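PDB 3TC3: UV damage endonuclease, which probably nicks DNA beside ultraviolet-induced lesions to open their excision repair, using a manganese-bearing active site at one end of a TIM barrel. Local coordinates for residues 77-80 with 81-85; 201-204 with 205-209; 220-223 with 224-228; 266-270 with 271-275. All blocks are in the same frame, centred on the assembly; numbering follows the deposited sequence.

Interaction 1: 77-80 with 81-85; sequences FRIS and SNTIP
Between Ser80 and Thr83 the backbone folds into a type I beta turn, just past the second strand (76-78) of the TIM barrel, where the chain leaves the closed sheet for the loop toward helix 96-99. The turn is closed by Thr83 N, which donates to Ser80 O over 3.2 Å from well above the carbonyl plane. Thr83 OG1 gives the same oxygen a second and shorter bond of 2.7 Å, tilted only 21° from that plane. Threonine suits the fourth position because its hydroxyl lies beside its own backbone N (chi1 -70°), so amide and hydroxyl grip one carbonyl together. Serine at the first position works from the other direction: with OG anti to the backbone N (chi1 172°), Ser80 OG swings forward beside its carbonyl carbon and accepts from Asn82 N at 2.9 Å; serine's one-carbon arm is the right length to reach the amide two residues on. Asn82 ND2 donates to Asp38 O. Ser81 OG meets His146 NE2 and also a water that donates to Ile79 O, bridging the corner where the strand gives way to the turn. The apolar side is supplied by Ile79, packed against strand 117-120 and Met153 of helix 133-153. The CG2 branch of this isoleucine comes against the threonine hydroxyl, Ile79 CG2 lying 3.4 Å from Thr83 OG1.

Interaction 2: 201-204 with 205-209; sequences FSVK and DCLWI
Two first torsions bring Ser202 and Asp205 together in a capping box at the start of helix 203-213, the helix of the beta-alpha-beta unit between strands 192-195 and 217-220. Ser202 holds OG between its backbone N and carbonyl carbon (chi1 65°), which turns the hydroxyl toward the first turn, where Ser202 OG accepts from Asp205 N at 3.2 Å. Asp205 turns its carboxylate back beside its own N (chi1 -72°), and Asp205 OD2 accepts a hydrogen bond from Ser202 N at 3.1 Å, from the anti side and somewhat out of the carboxylate plane. Serine fits the N-cap because its short side chain can stand in for the acceptor that a first-turn amide lacks; aspartate, three residues on, answers the N-cap amide and places a negative charge where the helix dipole would favour it. Lys170 forms a salt bridge to the same OD2, so this oxygen serves both the cap and a charge from helix 170-181. Regular winding follows at once, as Cys206 N bonds to Ser202 O over 3.0 Å. Phe201, just ahead of the cap, packs on Leu174; its ring plane stands 76° from the carboxylate plane of Asp205. Cys206 turns inward onto Ile194 and Val217. One turn apart, Val203 and Leu207 extend alongside one another, Val203 CG1 touching Leu207 CD1 at 3.9 Å.

Interaction 3: 220-223 with 224-228; sequences DNLH and HSILN. With MN (manganese (II) ion), chain C.
His223 and His224 sit three and four residues after Asp220, the N-cap of the short helix 221-226, which starts directly from barrel strand 217-220 at the manganese end of the TIM barrel. His223 N donates to Asp220 OD1 at 2.9 Å, a nearly straight capping bond of 170°. The other oxygen of that carboxylate, Asp220 OD2, binds manganese at 1.9 Å; Glu195, Glu288 and Asp251 complete the protein side of the metal site, and a water also binds the ion. Aspartate therefore does double duty: one oxygen caps the helix, and this bond fixes the carboxylate's rotation while the other oxygen ligates the metal. The His223 ring lies beside the cap, with Asp220 OD1 3.2 Å above the plane of one face, offset toward the rim. Its ND1 is hydrogen-bonded to Asn196 O, which holds the imidazole near the manganese. His224 sends its ring elsewhere: CG anti to the backbone N (chi1 178°) sets the ring against that of Phe219, and NE2 reaches Glu231 O. One face of this ring receives Asn228 CB, and Asn228 ND2 donates to His224 O, which lies in the plane of the Asn228 amide. Leu222 O accepts two bonds, from Ser225 OG and Ile226 N; serine is apt here, its small hydroxyl folding onto the preceding turn. The two branched side chains make a loose apolar contact, Leu222 CD1 4.3 Å from Ile226 CD1. Leu227, the first residue to leave helical backbone angles, still donates from Leu227 N to His223 O at 2.9 Å.

Interaction 4: 266-270 with 271-275; sequences TTINE and ENFRR
Glu270 and Arg274, one helical turn apart, stretch out alongside each other, their carboxylate and guanidinium planes 25° apart and nearly coplanar. Arg274 presents its NE edge: NE at 2.7 Å and NH2 at 2.8 Å both bind Glu270 OE2, which lies close to the guanidinium plane. NE uses the anti lone pair of that oxygen, whereas NH2 meets it nearly along the C-O axis. Glutamate and arginine suit this spacing because both chains are long and extended enough to meet beyond the backbone; NH2 also pairs with Glu305, which ties this helix to helix 293-305. Asn269 and Asn272 are set differently, their amide planes 40° apart. With CG anti to the backbone N (chi1 176°), Asn269 brings OD1 round to Asn272 N, which meets it at 2.9 Å in the carbonyl plane, on a lone pair. A water also donates to Asn269 OD1. Asn272 OD1 is gripped end-on by Arg275 NH1 and NH2 from opposite faces of its plane, and Asn272 ND2 reaches Glu254. On the buried side Ile268 puts CD1 over one face of the Phe273 ring, 4.0 Å from Phe273 CG; the ring also meets Tyr252 edge-to-face. The i to i+4 salt bridge is a common feature of helix surfaces, while the bond from Asn272 N to Asn269 OD1 defines a classic asparagine N-cap, here starting helix 270-279 on the outside of the TIM barrel.

How the interactions relate
Along the chain the four contacts come in order, all in one eight-stranded TIM barrel. Interaction 1 follows strand 76-78, interaction 2 starts the helix after strand 192-195, interaction 3 follows strand 217-220, and interaction 4 starts the helix after strand 249-252. Interactions 2 and 3 are neighbours, their centres about 12 Å apart, and touch where Val203 CG2 packs on His224 ND1. Interactions 3 and 4 have centres about 16 Å apart without touching, while interaction 1 lies across the chain's centre from 2 and 3, its centre about 25 Å from that of interaction 3. Interaction 3 supplies a manganese ligand directly; interaction 1 includes Arg78, which is salt-bridged to the ligands Glu288 and Asp251.

Interaction 1: 77-80 with 81-85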
loop_
_atom_site.group_PDB
_atom_site.type_symbol
_atom_site.label_atom_id
_atom_site.label_comp_id
_atom_site.label_asym_id
_atom_site.label_seq_id
_atom_site.Cartn_x
_atom_site.Cartn_y
_atom_site.Cartn_z
ATOM N N PHE A 77 -3.930 -7.380 -2.937
ATOM C CA PHE A 77 -3.472 -7.530 -1.543
ATOM C C PHE A 77 -2.369 -6.543 -1.265
ATOM O O PHE A 77 -1.549 -6.263 -2.137
ATOM C CB PHE A 77 -2.947 -8.969 -1.314
ATOM C CG PHE A 77 -2.783 -9.279 0.144
ATOM C CD1 PHE A 77 -3.922 -9.374 1.002
ATOM C CD2 PHE A 77 -1.469 -9.476 0.717
ATOM C CE1 PHE A 77 -3.695 -9.559 2.401
ATOM C CE2 PHE A 77 -1.304 -9.720 2.104
ATOM C CZ PHE A 77 -2.461 -9.797 2.955
ATOM N N ARG A 78 -2.344 -6.054 -0.034
ATOM C CA ARG A 78 -1.259 -5.156 0.452
ATOM C C ARG A 78 -0.362 -5.980 1.355
ATOM O O ARG A 78 -0.741 -6.337 2.460
ATOM C CB ARG A 78 -1.722 -3.829 1.113
ATOM C CG ARG A 78 -0.440 -2.917 1.393
ATOM C CD ARG A 78 -0.892 -1.632 2.209
ATOM N NE ARG A 78 -1.826 -0.797 1.397
ATOM C CZ ARG A 78 -2.615 0.096 2.018
ATOM N NH1 ARG A 78 -2.543 0.268 3.330
ATOM N NH2 ARG A 78 -3.414 0.820 1.337
ATOM N N ILE A 79 0.819 -6.360 0.856
ATOM C CA ILE A 79 1.753 -7.208 1.667
ATOM C C ILE A 79 2.313 -6.392 2.832
ATOM O O ILE A 79 2.693 -5.217 2.678
ATOM C CB ILE A 79 2.873 -7.701 0.781
ATOM C CG1 ILE A 79 2.300 -8.651 -0.258
ATOM C CG2 ILE A 79 3.969 -8.415 1.633
ATOM C CD1 ILE A 79 3.381 -9.189 -1.299
ATOM N N SER A 80 2.317 -7.039 3.989
ATOM C CA SER A 80 2.805 -6.367 5.185
ATOM C C SER A 80 4.291 -5.951 5.091
ATOM O O SER A 80 5.129 -6.740 4.593
ATOM C CB SER A 80 2.679 -7.353 6.395
ATOM O OG SER A 80 3.330 -6.743 7.528
ATOM N N SER A 81 4.597 -4.763 5.556
ATOM C CA SER A 81 6.028 -4.290 5.660
ATOM C C SER A 81 6.775 -5.066 6.705
ATOM O O SER A 81 8.030 -5.043 6.721
ATOM C CB SER A 81 6.100 -2.793 5.918
ATOM O OG SER A 81 5.425 -2.128 4.868
ATOM N N ASN A 82 6.056 -5.793 7.573
ATOM C CA ASN A 82 6.799 -6.615 8.587
ATOM C C ASN A 82 7.242 -7.931 8.029
ATOM O O ASN A 82 7.864 -8.750 8.768
ATOM C CB ASN A 82 5.863 -6.862 9.802
ATOM C CG ASN A 82 5.592 -5.678 10.569
ATOM O OD1 ASN A 82 6.340 -4.698 10.537
ATOM N ND2 ASN A 82 4.530 -5.768 11.426
ATOM N N THR A 83 6.995 -8.237 6.745
ATOM C CA THR A 83 7.234 -9.591 6.179
ATOM C C THR A 83 8.646 -10.075 6.574
ATOM O O THR A 83 8.754 -11.194 7.105
ATOM C CB THR A 83 7.082 -9.600 4.652
ATOM O OG1 THR A 83 5.664 -9.402 4.404
ATOM C CG2 THR A 83 7.492 -10.944 4.036
ATOM N N ILE A 84 9.650 -9.256 6.281
ATOM C CA ILE A 84 11.028 -9.590 6.786
ATOM C C ILE A 84 11.320 -8.589 7.948
ATOM O O ILE A 84 11.595 -7.420 7.709
ATOM C CB ILE A 84 12.066 -9.341 5.720
ATOM C CG1 ILE A 84 11.695 -10.022 4.404
ATOM C CG2 ILE A 84 13.514 -9.801 6.296
ATOM C CD1 ILE A 84 11.590 -11.596 4.471
ATOM N N PRO A 85 11.193 -9.008 9.219
ATOM C CA PRO A 85 11.328 -8.049 10.297
ATOM C C PRO A 85 12.624 -7.286 10.397
ATOM O O PRO A 85 13.644 -7.986 10.337
ATOM C CB PRO A 85 11.114 -8.925 11.540
ATOM C CG PRO A 85 10.305 -10.024 11.107
ATOM C CD PRO A 85 10.893 -10.362 9.706
HETATM O O HOH W 1 2.981 -2.687 3.500
#

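Interaction 2: 201-204 with 205-209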
loop_
_atom_site.group_PDB
_atom_site.type_symbol
_atom_site.label_atom_id
_atom_site.label_comp_id
_atom_site.label_asym_id
_atom_site.label_seq_id
_atom_site.Cartn_x
_atom_site.Cartn_y
_atom_site.Cartn_z
ATOM N N PHE A 201 -1.287 17.284 2.300
ATOM C CA PHE A 201 -1.123 17.120 0.866
ATOM C C PHE A 201 -2.364 16.514 0.202
ATOM O O PHE A 201 -2.652 15.319 0.309
ATOM C CB PHE A 201 0.146 16.288 0.499
ATOM C CG PHE A 201 1.374 16.994 0.913
ATOM C CD1 PHE A 201 1.774 18.186 0.233
ATOM C CD2 PHE A 201 2.077 16.593 2.097
ATOM C CE1 PHE A 201 2.906 18.908 0.688
ATOM C CE2 PHE A 201 3.184 17.336 2.562
ATOM C CZ PHE A 201 3.631 18.431 1.863
ATOM N N SER A 202 -3.070 17.351 -0.532
ATOM C CA SER A 202 -4.327 16.993 -1.142
ATOM C C SER A 202 -4.124 16.261 -2.470
ATOM O O SER A 202 -2.967 16.164 -2.930
ATOM C CB SER A 202 -5.107 18.310 -1.434
ATOM O OG SER A 202 -4.370 19.078 -2.429
ATOM N N VAL A 203 -5.180 15.801 -3.076
ATOM C CA VAL A 203 -5.127 15.294 -4.455
ATOM C C VAL A 203 -4.461 16.314 -5.399
ATOM O O VAL A 203 -3.584 15.957 -6.212
ATOM C CB VAL A 203 -6.484 14.873 -4.922
ATOM C CG1 VAL A 203 -6.445 14.446 -6.409
ATOM C CG2 VAL A 203 -6.907 13.639 -4.078
ATOM N N LYS A 204 -4.876 17.581 -5.323
ATOM C CA LYS A 204 -4.289 18.617 -6.157
ATOM C C LYS A 204 -2.767 18.644 -6.022
ATOM O O LYS A 204 -2.006 18.757 -7.039
ATOM C CB LYS A 204 -4.860 19.989 -5.749
ATOM C CG LYS A 204 -4.302 21.172 -6.582
ATOM C CD LYS A 204 -5.112 22.403 -6.148
ATOM C CE LYS A 204 -4.422 23.620 -6.666
ATOM N NZ LYS A 204 -4.925 24.883 -6.104
ATOM N N ASP A 205 -2.287 18.551 -4.785
ATOM C CA ASP A 205 -0.828 18.613 -4.542
ATOM C C ASP A 205 -0.120 17.387 -5.132
ATOM O O ASP A 205 0.914 17.472 -5.775
ATOM C CB ASP A 205 -0.595 18.643 -3.032
ATOM C CG ASP A 205 -0.992 19.956 -2.403
ATOM O OD1 ASP A 205 -0.815 21.050 -2.986
ATOM O OD2 ASP A 205 -1.530 19.887 -1.309
ATOM N N CYS A 206 -0.752 16.222 -4.967
ATOM C CA CYS A 206 -0.175 14.990 -5.564
ATOM C C CYS A 206 -0.166 15.046 -7.083
ATOM O O CYS A 206 0.828 14.619 -7.711
ATOM C CB CYS A 206 -0.940 13.728 -5.096
ATOM S SG CYS A 206 -0.756 13.442 -3.309
ATOM N N LEU A 207 -1.180 15.667 -7.658
ATOM C CA LEU A 207 -1.237 15.774 -9.137
ATOM C C LEU A 207 -0.087 16.718 -9.593
ATOM O O LEU A 207 0.502 16.504 -10.668
ATOM C CB LEU A 207 -2.581 16.348 -9.541
ATOM C CG LEU A 207 -3.734 15.352 -9.383
ATOM C CD1 LEU A 207 -5.091 16.027 -9.728
ATOM C CD2 LEU A 207 -3.525 14.138 -10.270
ATOM N N TRP A 208 0.252 17.727 -8.762
ATOM C CA TRP A 208 1.342 18.671 -9.149
ATOM C C TRP A 208 2.634 17.903 -9.204
ATOM O O TRP A 208 3.476 18.108 -10.103
ATOM C CB TRP A 208 1.338 19.789 -8.123
ATOM C CG TRP A 208 2.214 20.956 -8.507
ATOM C CD1 TRP A 208 1.841 22.088 -9.237
ATOM C CD2 TRP A 208 3.638 21.120 -8.229
ATOM N NE1 TRP A 208 2.905 22.937 -9.377
ATOM C CE2 TRP A 208 3.995 22.443 -8.779
ATOM C CE3 TRP A 208 4.620 20.372 -7.524
ATOM C CZ2 TRP A 208 5.320 22.929 -8.712
ATOM C CZ3 TRP A 208 5.943 20.923 -7.426
ATOM C CH2 TRP A 208 6.234 22.163 -7.988
ATOM N N ILE A 209 2.868 17.033 -8.204
ATOM C CA ILE A 209 4.038 16.176 -8.201
ATOM C C ILE A 209 4.019 15.243 -9.413
ATOM O O ILE A 209 5.051 15.145 -10.106
ATOM C CB ILE A 209 4.177 15.380 -6.878
ATOM C CG1 ILE A 209 4.473 16.322 -5.706
ATOM C CG2 ILE A 209 5.248 14.250 -7.087
ATOM C CD1 ILE A 209 4.486 15.582 -4.363
#

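Interaction 3: 220-223 with 224-228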
loop_
_atom_site.group_PDB
_atom_site.type_symbol
_atom_site.label_atom_id
_atom_site.label_comp_id
_atom_site.label_asym_id
_atom_site.label_seq_id
_atom_site.Cartn_x
_atom_site.Cartn_y
_atom_site.Cartn_z
ATOM N N ASP A 220 -7.291 8.291 -2.066
ATOM C CA ASP A 220 -7.861 7.820 -0.811
ATOM C C ASP A 220 -9.106 8.623 -0.581
ATOM O O ASP A 220 -9.038 9.821 -0.448
ATOM C CB ASP A 220 -6.882 8.014 0.281
ATOM C CG ASP A 220 -7.427 7.461 1.545
ATOM O OD1 ASP A 220 -8.440 7.892 2.070
ATOM O OD2 ASP A 220 -6.762 6.467 2.029
ATOM N N ASN A 221 -10.245 7.914 -0.606
ATOM C CA ASN A 221 -11.529 8.647 -0.595
ATOM C C ASN A 221 -11.781 9.349 0.772
ATOM O O ASN A 221 -12.278 10.459 0.754
ATOM C CB ASN A 221 -12.673 7.753 -0.953
ATOM C CG ASN A 221 -12.952 6.699 0.054
ATOM O OD1 ASN A 221 -12.037 6.049 0.611
ATOM N ND2 ASN A 221 -14.263 6.486 0.300
ATOM N N LEU A 222 -11.489 8.696 1.890
ATOM C CA LEU A 222 -11.776 9.334 3.195
ATOM C C LEU A 222 -10.857 10.550 3.316
ATOM O O LEU A 222 -11.303 11.617 3.692
ATOM C CB LEU A 222 -11.490 8.321 4.305
ATOM C CG LEU A 222 -11.639 8.879 5.736
ATOM C CD1 LEU A 222 -13.038 9.384 5.966
ATOM C CD2 LEU A 222 -11.294 7.769 6.754
ATOM N N HIS A 223 -9.578 10.423 2.897
ATOM C CA HIS A 223 -8.713 11.582 3.025
ATOM C C HIS A 223 -9.163 12.750 2.185
ATOM O O HIS A 223 -9.081 13.926 2.598
ATOM C CB HIS A 223 -7.281 11.217 2.653
ATOM C CG HIS A 223 -6.632 10.172 3.541
ATOM N ND1 HIS A 223 -5.439 9.595 3.192
ATOM C CD2 HIS A 223 -7.063 9.545 4.698
ATOM C CE1 HIS A 223 -5.076 8.659 4.110
ATOM N NE2 HIS A 223 -6.057 8.586 5.034
ATOM N N HIS A 224 -9.591 12.436 0.979
ATOM C CA HIS A 224 -10.102 13.501 0.100
ATOM C C HIS A 224 -11.347 14.134 0.665
ATOM O O HIS A 224 -11.488 15.355 0.549
ATOM C CB HIS A 224 -10.385 12.842 -1.261
ATOM C CG HIS A 224 -10.973 13.834 -2.288
ATOM N ND1 HIS A 224 -10.201 14.785 -2.901
ATOM C CD2 HIS A 224 -12.268 13.991 -2.790
ATOM C CE1 HIS A 224 -11.000 15.545 -3.731
ATOM N NE2 HIS A 224 -12.250 15.034 -3.678
ATOM N N SER A 225 -12.227 13.350 1.289
ATOM C CA SER A 225 -13.461 13.901 1.826
ATOM C C SER A 225 -13.090 14.944 2.891
ATOM O O SER A 225 -13.824 15.968 3.093
ATOM C CB SER A 225 -14.323 12.806 2.409
ATOM O OG SER A 225 -13.880 12.314 3.677
ATOM N N ILE A 226 -11.965 14.720 3.588
ATOM C CA ILE A 226 -11.536 15.606 4.701
ATOM C C ILE A 226 -10.748 16.842 4.196
ATOM O O ILE A 226 -10.914 17.958 4.674
ATOM C CB ILE A 226 -10.712 14.826 5.724
ATOM C CG1 ILE A 226 -11.639 13.751 6.366
ATOM C CG2 ILE A 226 -10.066 15.736 6.838
ATOM C CD1 ILE A 226 -10.830 12.822 7.312
ATOM N N LEU A 227 -9.902 16.630 3.199
ATOM C CA LEU A 227 -8.978 17.675 2.737
ATOM C C LEU A 227 -9.030 17.705 1.202
ATOM O O LEU A 227 -8.496 16.777 0.547
ATOM C CB LEU A 227 -7.539 17.356 3.201
ATOM C CG LEU A 227 -6.538 18.415 2.743
ATOM C CD1 LEU A 227 -6.786 19.759 3.536
ATOM C CD2 LEU A 227 -5.125 17.905 2.945
ATOM N N ASN A 228 -9.700 18.724 0.644
ATOM C CA ASN A 228 -9.850 18.771 -0.800
ATOM C C ASN A 228 -9.912 20.219 -1.295
ATOM O O ASN A 228 -9.837 21.137 -0.505
ATOM C CB ASN A 228 -11.062 18.004 -1.253
ATOM C CG ASN A 228 -12.380 18.587 -0.673
ATOM O OD1 ASN A 228 -12.745 19.722 -0.953
ATOM N ND2 ASN A 228 -13.108 17.765 0.049
HETATM MN MN MN C . -5.205 5.368 2.441
HETATM O O HOH W 2 -3.114 4.443 3.134
#

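Interaction 4: 266-270 with 271-275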
loop_
_atom_site.group_PDB
_atom_site.type_symbol
_atom_site.label_atom_id
_atom_site.label_comp_id
_atom_site.label_asym_id
_atom_site.label_seq_id
_atom_site.Cartn_x
_atom_site.Cartn_y
_atom_site.Cartn_z
ATOM N N THR A 266 -14.311 0.469 11.590
ATOM C CA THR A 266 -13.991 -0.892 12.022
ATOM C C THR A 266 -14.547 -1.920 11.007
ATOM O O THR A 266 -14.181 -3.106 11.073
ATOM C CB THR A 266 -14.560 -1.175 13.445
ATOM O OG1 THR A 266 -15.857 -0.632 13.572
ATOM C CG2 THR A 266 -13.624 -0.516 14.451
ATOM N N THR A 267 -15.413 -1.455 10.103
ATOM C CA THR A 267 -15.891 -2.338 9.007
ATOM C C THR A 267 -16.505 -1.424 7.958
ATOM O O THR A 267 -16.836 -0.262 8.280
ATOM C CB THR A 267 -17.028 -3.311 9.556
ATOM O OG1 THR A 267 -17.294 -4.344 8.568
ATOM C CG2 THR A 267 -18.371 -2.539 9.835
ATOM N N ILE A 268 -16.648 -1.907 6.740
ATOM C CA ILE A 268 -17.299 -1.071 5.730
ATOM C C ILE A 268 -18.812 -1.111 5.944
ATOM O O ILE A 268 -19.389 -2.073 6.427
ATOM C CB ILE A 268 -17.022 -1.465 4.248
ATOM C CG1 ILE A 268 -17.456 -2.915 3.973
ATOM C CG2 ILE A 268 -15.510 -1.299 3.935
ATOM C CD1 ILE A 268 -17.311 -3.149 2.386
ATOM N N ASN A 269 -19.452 0.002 5.572
ATOM C CA ASN A 269 -20.897 0.031 5.539
ATOM C C ASN A 269 -21.372 -0.272 4.106
ATOM O O ASN A 269 -20.935 0.362 3.133
ATOM C CB ASN A 269 -21.351 1.444 5.962
ATOM C CG ASN A 269 -22.862 1.598 5.849
ATOM O OD1 ASN A 269 -23.415 1.744 4.761
ATOM N ND2 ASN A 269 -23.530 1.503 6.980
ATOM N N GLU A 270 -22.208 -1.287 3.994
ATOM C CA GLU A 270 -22.546 -1.757 2.646
ATOM C C GLU A 270 -23.214 -0.676 1.826
ATOM O O GLU A 270 -22.967 -0.605 0.603
ATOM C CB GLU A 270 -23.464 -2.990 2.700
ATOM C CG GLU A 270 -24.230 -3.242 1.379
ATOM C CD GLU A 270 -25.031 -4.534 1.350
ATOM O OE1 GLU A 270 -25.174 -5.188 2.409
ATOM O OE2 GLU A 270 -25.453 -4.932 0.261
ATOM N N GLU A 271 -24.081 0.139 2.428
ATOM C CA GLU A 271 -24.732 1.156 1.600
ATOM C C GLU A 271 -23.731 2.252 1.165
ATOM O O GLU A 271 -23.837 2.785 0.056
ATOM C CB GLU A 271 -25.943 1.757 2.371
ATOM C CG GLU A 271 -26.755 0.710 3.272
ATOM C CD GLU A 271 -27.277 -0.417 2.462
ATOM O OE1 GLU A 271 -27.674 -0.093 1.319
ATOM O OE2 GLU A 271 -27.277 -1.611 2.916
ATOM N N ASN A 272 -22.798 2.636 2.047
ATOM C CA ASN A 272 -21.746 3.605 1.677
ATOM C C ASN A 272 -20.905 3.025 0.542
ATOM O O ASN A 272 -20.548 3.728 -0.398
ATOM C CB ASN A 272 -20.874 3.994 2.882
ATOM C CG ASN A 272 -21.603 4.873 3.857
ATOM O OD1 ASN A 272 -22.532 5.580 3.493
ATOM N ND2 ASN A 272 -21.195 4.842 5.084
ATOM N N PHE A 273 -20.555 1.744 0.669
ATOM C CA PHE A 273 -19.717 1.132 -0.360
ATOM C C PHE A 273 -20.435 1.058 -1.685
ATOM O O PHE A 273 -19.828 1.354 -2.733
ATOM C CB PHE A 273 -19.217 -0.271 0.143
ATOM C CG PHE A 273 -18.278 -0.923 -0.820
ATOM C CD1 PHE A 273 -16.989 -0.427 -0.987
ATOM C CD2 PHE A 273 -18.719 -1.996 -1.605
ATOM C CE1 PHE A 273 -16.117 -1.049 -1.950
ATOM C CE2 PHE A 273 -17.864 -2.618 -2.518
ATOM C CZ PHE A 273 -16.552 -2.151 -2.688
ATOM N N ARG A 274 -21.706 0.653 -1.608
ATOM C CA ARG A 274 -22.521 0.646 -2.855
ATOM C C ARG A 274 -22.572 2.044 -3.482
ATOM O O ARG A 274 -22.465 2.184 -4.721
ATOM C CB ARG A 274 -23.933 0.140 -2.550
ATOM C CG ARG A 274 -23.969 -1.347 -2.347
ATOM C CD ARG A 274 -25.365 -1.758 -1.828
ATOM N NE ARG A 274 -25.476 -3.190 -1.740
ATOM C CZ ARG A 274 -25.817 -3.968 -2.749
ATOM N NH1 ARG A 274 -26.048 -3.453 -3.958
ATOM N NH2 ARG A 274 -25.853 -5.283 -2.524
ATOM N N ARG A 275 -22.725 3.099 -2.705
ATOM C CA ARG A 275 -22.796 4.438 -3.291
ATOM C C ARG A 275 -21.481 4.810 -3.953
ATOM O O ARG A 275 -21.444 5.425 -5.058
ATOM C CB ARG A 275 -23.129 5.465 -2.243
ATOM C CG ARG A 275 -24.609 5.911 -2.247
ATOM C CD ARG A 275 -24.809 7.099 -1.293
ATOM N NE ARG A 275 -25.256 6.547 -0.025
ATOM C CZ ARG A 275 -24.522 6.479 1.070
ATOM N NH1 ARG A 275 -23.272 6.965 1.058
ATOM N NH2 ARG A 275 -25.033 5.910 2.175
HETATM O O HOH W 3 -25.084 4.407 5.073
#